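Oxygenase-reductase (Streptomyces fradiae, PDB 4OSP) probably reduces the C-6 ketone of angucyclinones with NADPH in urdamycin biosynthesis, this chain being the C-terminal short-chain dehydrogenase/reductase domain of a longer oxygenase-reductase. Local coordinates at residues B[44-49]-B[73-78]; B[67-72]-B[86-91]. All coordinates share one frame; numbering follows the deposited sequence.

How the contacts relate
Both contacts use the neighbouring parallel strands 42-47 and 67-72, and the segment 73-78 of contact 1 runs straight on from the strand of contact 2. The strands are zipped together between the two contacts: Val45 N to Phe69 O and Val45 O to Val71 N, each 2.8 Å, are probable hydrogen bonds. Contact 2 is buried and apolar, strand 67-72 against helix 80-96 on one face of the sheet. Contact 1, about 11 Å away centre to centre, lies at the C-terminal edge of the sheet, is only partly buried, and relies on hydrogen bonds; it holds Ser48, Glu74 and Leu75, which bind NADP(+).

Contact 1. Residues B[44-49]-B[73-78]; sequences AVHCSR and AELGVP
A chi1 of 163° swings the His46 imidazole away from its own backbone N and over to the loop after strand 67-72, while Leu75, whose CG lies beside its own backbone N (chi1 -61°), brings its branch in from the opposite direction. The imidazole NE2 gives its hydrogen to Ala73 O at 2.7 Å, and the acceptor sits close to the ring plane. The donor lies in the plane of the carbonyl, on a lone pair. On the ring's far nitrogen, ND1 is hydrogen-bonded to the backbone N of Gly23, so both nitrogens are engaged and the ring's rotation is fixed. Leu75 CG reaches His46 CE1 at 3.8 Å.

Backbone bonding carries the strand pairing one step further: Ala73 N donates to Cys47 O at 3.2 Å. Here, at the C-terminal edge of the parallel sheet of a Rossmann fold, the second and third strands give way to loops that line the dinucleotide site; Ser48, Glu74 and Leu75 all bind NADP(+), as does Gly23, the partner of His46 ND1. Ser48 CA lies 3.5 Å from Ala73 O in a CA-H...O contact, so that this carbonyl is met by both the imidazole and the serine backbone. The Ser48 hydroxyl OG accepts a nearly straight but weak bond from Leu75 N, 3.3 Å long.

Farther out, Arg49 NH1 reaches 3.8 Å from Glu74 CG. The guanidinium and carboxylate planes are nearly perpendicular, and Arg49 NH1 stays 4.1 Å from Glu74 OE2, too far for a salt bridge.

Contact 2. Residues B[67-72]-B[86-91]; sequences RAFSVL and LALERG
Strand 67-72 and helix segment 86-91 run nearly antiparallel, 158° between their directions, with the axes 8.2 Å apart at closest approach. The backbones come nearest where Val71 faces Ala87, 6.0 Å between their CA atoms, and a helical turn later Phe69 faces Gly91.

Phe69 and Val71, alternate residues of the strand, both point at the helix. The phenyl ring, with CG between the backbone N and carbonyl carbon (chi1 65°), lies flat against Gly91, whose CA sits over one face, 3.9 Å from the ring centroid, in a CH-pi contact. Having no side chain, Gly91 lets the ring come up against the helix backbone, with Phe69 CE2 3.5 Å from Gly91 CA. At the ring's edge, near its plane, Phe69 CZ lies 3.8 Å from Leu88 O. Val71 straddles the Ala87 methyl with both branches, CG1 at 3.9 Å and CG2 at 4.1 Å from Ala87 CB.

Leu84 and Leu92 of the same helix extend the apolar layer over Val71 and Phe69, and Ala44 of the adjoining strand meets both Phe69 and Leu88. Helix 80-96 connects strand 67-72 to the parallel strand 103-106, a right-handed beta-alpha-beta crossover as is usual in the Rossmann fold.

Contact 1. Residues B[44-49]-B[73-78]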
loop_
_atom_site.group_PDB
_atom_site.type_symbol
_atom_site.label_atom_id
_atom_site.label_comp_id
_atom_site.label_asym_id
_atom_site.label_seq_id
_atom_site.Cartn_x
_atom_site.Cartn_y
_atom_site.Cartn_z
ATOM N N ALA B 44 24.464 5.514 22.027
ATOM C CA ALA B 44 24.805 4.224 22.588
ATOM C C ALA B 44 24.921 3.212 21.462
ATOM O O ALA B 44 23.945 2.902 20.787
ATOM C CB ALA B 44 23.759 3.791 23.606
ATOM N N VAL B 45 26.139 2.739 21.233
ATOM C CA VAL B 45 26.395 1.739 20.219
ATOM C C VAL B 45 26.202 0.395 20.877
ATOM O O VAL B 45 26.939 0.043 21.796
ATOM C CB VAL B 45 27.838 1.848 19.674
ATOM C CG1 VAL B 45 28.143 0.727 18.683
ATOM C CG2 VAL B 45 28.063 3.210 19.037
ATOM N N HIS B 46 25.191 -0.340 20.429
ATOM C CA HIS B 46 24.924 -1.669 20.950
ATOM C C HIS B 46 25.451 -2.728 20.024
ATOM O O HIS B 46 25.449 -2.549 18.813
ATOM C CB HIS B 46 23.421 -1.891 21.144
ATOM C CG HIS B 46 23.039 -3.334 21.284
ATOM N ND1 HIS B 46 22.715 -4.129 20.203
ATOM C CD2 HIS B 46 22.953 -4.131 22.376
ATOM C CE1 HIS B 46 22.436 -5.348 20.625
ATOM N NE2 HIS B 46 22.565 -5.374 21.940
ATOM N N CYS B 47 25.890 -3.840 20.605
ATOM C CA CYS B 47 26.154 -5.070 19.865
ATOM C C CYS B 47 25.856 -6.261 20.759
ATOM O O CYS B 47 25.865 -6.143 21.988
ATOM C CB CYS B 47 27.608 -5.132 19.376
ATOM S SG CYS B 47 27.949 -6.491 18.214
ATOM N N SER B 48 25.595 -7.406 20.139
ATOM C CA SER B 48 25.243 -8.611 20.873
ATOM C C SER B 48 26.409 -9.273 21.624
ATOM O O SER B 48 26.221 -9.730 22.747
ATOM C CB SER B 48 24.531 -9.612 19.965
ATOM O OG SER B 48 23.146 -9.296 19.863
ATOM N N ARG B 49 27.600 -9.316 21.017
ATOM C CA ARG B 49 28.751 -10.027 21.615
ATOM C C ARG B 49 30.096 -9.310 21.453
ATOM O O ARG B 49 30.883 -9.219 22.399
ATOM C CB ARG B 49 28.875 -11.443 21.039
ATOM C CG ARG B 49 27.940 -12.475 21.656
ATOM C CD ARG B 49 27.827 -13.704 20.762
ATOM N NE ARG B 49 27.631 -13.350 19.350
ATOM C CZ ARG B 49 26.446 -13.160 18.770
ATOM N NH1 ARG B 49 25.323 -13.289 19.471
ATOM N NH2 ARG B 49 26.382 -12.835 17.484
ATOM N N ALA B 73 24.824 -6.552 24.942
ATOM C CA ALA B 73 23.654 -7.325 25.358
ATOM C C ALA B 73 23.181 -8.213 24.226
ATOM O O ALA B 73 22.744 -7.719 23.184
ATOM C CB ALA B 73 22.534 -6.404 25.809
ATOM N N GLU B 74 23.276 -9.522 24.425
ATOM C CA GLU B 74 22.838 -10.475 23.421
ATOM C C GLU B 74 21.317 -10.435 23.300
ATOM O O GLU B 74 20.604 -10.672 24.274
ATOM C CB GLU B 74 23.296 -11.891 23.782
ATOM C CG GLU B 74 23.196 -12.880 22.624
ATOM C CD GLU B 74 23.487 -14.318 23.031
ATOM O OE1 GLU B 74 24.109 -14.538 24.100
ATOM O OE2 GLU B 74 23.093 -15.237 22.270
ATOM N N LEU B 75 20.830 -10.143 22.101
ATOM C CA LEU B 75 19.394 -10.109 21.838
ATOM C C LEU B 75 18.848 -11.481 21.483
ATOM O O LEU B 75 19.534 -12.294 20.857
ATOM C CB LEU B 75 19.082 -9.128 20.715
ATOM C CG LEU B 75 19.485 -7.686 20.998
ATOM C CD1 LEU B 75 18.980 -6.787 19.873
ATOM C CD2 LEU B 75 18.964 -7.235 22.359
ATOM N N GLY B 76 17.606 -11.731 21.891
ATOM C CA GLY B 76 16.918 -12.968 21.543
ATOM C C GLY B 76 17.047 -14.083 22.559
ATOM O O GLY B 76 16.585 -15.194 22.320
ATOM N N VAL B 77 17.680 -13.794 23.694
ATOM C CA VAL B 77 17.778 -14.766 24.790
ATOM C C VAL B 77 17.180 -14.157 26.058
ATOM O O VAL B 77 17.081 -12.934 26.160
ATOM C CB VAL B 77 19.243 -15.212 25.064
ATOM C CG1 VAL B 77 19.866 -15.855 23.829
ATOM C CG2 VAL B 77 20.091 -14.049 25.565
ATOM N N PRO B 78 16.778 -15.006 27.030
ATOM C CA PRO B 78 16.173 -14.487 28.256
ATOM C C PRO B 78 17.072 -13.474 28.989
ATOM O O PRO B 78 18.258 -13.742 29.233
ATOM C CB PRO B 78 15.959 -15.753 29.102
ATOM C CG PRO B 78 15.801 -16.842 28.090
ATOM C CD PRO B 78 16.785 -16.484 27.008
#

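Contact 2. Residues B[67-72]-B[86-91]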
loop_
_atom_site.group_PDB
_atom_site.type_symbol
_atom_site.label_atom_id
_atom_site.label_comp_id
_atom_site.label_asym_id
_atom_site.label_seq_id
_atom_site.Cartn_x
_atom_site.Cartn_y
_atom_site.Cartn_z
ATOM N N ARG B 67 30.176 12.122 20.458
ATOM C CA ARG B 67 30.097 11.425 21.757
ATOM C C ARG B 67 29.352 10.095 21.595
ATOM O O ARG B 67 28.289 10.046 20.968
ATOM C CB ARG B 67 29.376 12.298 22.789
ATOM C CG ARG B 67 30.021 13.652 23.053
ATOM C CD ARG B 67 31.370 13.508 23.748
ATOM N NE ARG B 67 31.322 12.605 24.900
ATOM C CZ ARG B 67 30.786 12.921 26.080
ATOM N NH1 ARG B 67 30.254 14.119 26.273
ATOM N NH2 ARG B 67 30.787 12.041 27.073
ATOM N N ALA B 68 29.920 9.025 22.147
ATOM C CA ALA B 68 29.313 7.697 22.077
ATOM C C ALA B 68 29.852 6.764 23.169
ATOM O O ALA B 68 30.928 6.990 23.718
ATOM C CB ALA B 68 29.538 7.084 20.705
ATOM N N PHE B 69 29.088 5.722 23.486
ATOM C CA PHE B 69 29.579 4.635 24.331
ATOM C C PHE B 69 29.025 3.285 23.877
ATOM O O PHE B 69 27.971 3.222 23.245
ATOM C CB PHE B 69 29.286 4.897 25.822
ATOM C CG PHE B 69 27.814 4.918 26.181
ATOM C CD1 PHE B 69 27.053 6.077 26.018
ATOM C CD2 PHE B 69 27.202 3.795 26.736
ATOM C CE1 PHE B 69 25.709 6.104 26.367
ATOM C CE2 PHE B 69 25.856 3.821 27.088
ATOM C CZ PHE B 69 25.108 4.977 26.903
ATOM N N SER B 70 29.730 2.207 24.192
ATOM C CA SER B 70 29.261 0.888 23.794
ATOM C C SER B 70 28.373 0.214 24.854
ATOM O O SER B 70 28.435 0.529 26.042
ATOM C CB SER B 70 30.424 -0.017 23.372
ATOM O OG SER B 70 31.299 -0.271 24.453
ATOM N N VAL B 71 27.528 -0.696 24.387
ATOM C CA VAL B 71 26.603 -1.423 25.232
ATOM C C VAL B 71 26.541 -2.865 24.730
ATOM O O VAL B 71 26.248 -3.116 23.560
ATOM C CB VAL B 71 25.199 -0.775 25.195
ATOM C CG1 VAL B 71 24.132 -1.761 25.636
ATOM C CG2 VAL B 71 25.169 0.479 26.057
ATOM N N LEU B 72 26.841 -3.802 25.618
ATOM C CA LEU B 72 26.825 -5.220 25.289
ATOM C C LEU B 72 25.547 -5.860 25.819
ATOM O O LEU B 72 25.208 -5.710 26.997
ATOM C CB LEU B 72 28.047 -5.907 25.905
ATOM C CG LEU B 72 28.602 -7.181 25.254
ATOM C CD1 LEU B 72 28.799 -6.994 23.752
ATOM C CD2 LEU B 72 29.919 -7.582 25.919
ATOM N N LEU B 86 19.968 -1.868 31.497
ATOM C CA LEU B 86 20.885 -1.686 32.625
ATOM C C LEU B 86 22.117 -0.919 32.157
ATOM O O LEU B 86 22.481 0.121 32.732
ATOM C CB LEU B 86 21.299 -3.040 33.190
ATOM C CG LEU B 86 21.902 -3.116 34.595
ATOM C CD1 LEU B 86 20.858 -2.798 35.666
ATOM C CD2 LEU B 86 22.492 -4.504 34.827
ATOM N N ALA B 87 22.730 -1.417 31.087
ATOM C CA ALA B 87 23.922 -0.794 30.516
ATOM C C ALA B 87 23.592 0.567 29.899
ATOM O O ALA B 87 24.327 1.541 30.084
ATOM C CB ALA B 87 24.561 -1.720 29.492
ATOM N N LEU B 88 22.459 0.647 29.207
ATOM C CA LEU B 88 22.048 1.897 28.585
ATOM C C LEU B 88 21.898 3.011 29.626
ATOM O O LEU B 88 22.417 4.118 29.446
ATOM C CB LEU B 88 20.742 1.713 27.790
ATOM C CG LEU B 88 20.161 2.970 27.140
ATOM C CD1 LEU B 88 21.045 3.405 25.980
ATOM C CD2 LEU B 88 18.729 2.743 26.675
ATOM N N GLU B 89 21.200 2.701 30.712
ATOM C CA GLU B 89 20.878 3.687 31.740
ATOM C C GLU B 89 22.097 4.159 32.543
ATOM O O GLU B 89 22.246 5.352 32.801
ATOM C CB GLU B 89 19.791 3.152 32.672
ATOM C CG GLU B 89 18.411 3.102 32.028
ATOM C CD GLU B 89 17.301 2.746 33.006
ATOM O OE1 GLU B 89 17.586 2.340 34.151
ATOM O OE2 GLU B 89 16.132 2.872 32.630
ATOM N N ARG B 90 22.964 3.227 32.930
ATOM C CA ARG B 90 24.230 3.588 33.553
ATOM C C ARG B 90 25.021 4.540 32.639
ATOM O O ARG B 90 25.378 5.642 33.049
ATOM C CB ARG B 90 25.046 2.341 33.879
ATOM C CG ARG B 90 26.238 2.592 34.797
ATOM C CD ARG B 90 26.855 1.287 35.285
ATOM N NE ARG B 90 27.566 0.594 34.211
ATOM C CZ ARG B 90 27.044 -0.373 33.463
ATOM N NH1 ARG B 90 25.802 -0.783 33.668
ATOM N NH2 ARG B 90 27.768 -0.935 32.508
ATOM N N GLY B 91 25.243 4.126 31.390
ATOM C CA GLY B 91 25.997 4.930 30.432
ATOM C C GLY B 91 25.431 6.322 30.192
ATOM O O GLY B 91 26.185 7.299 30.091
#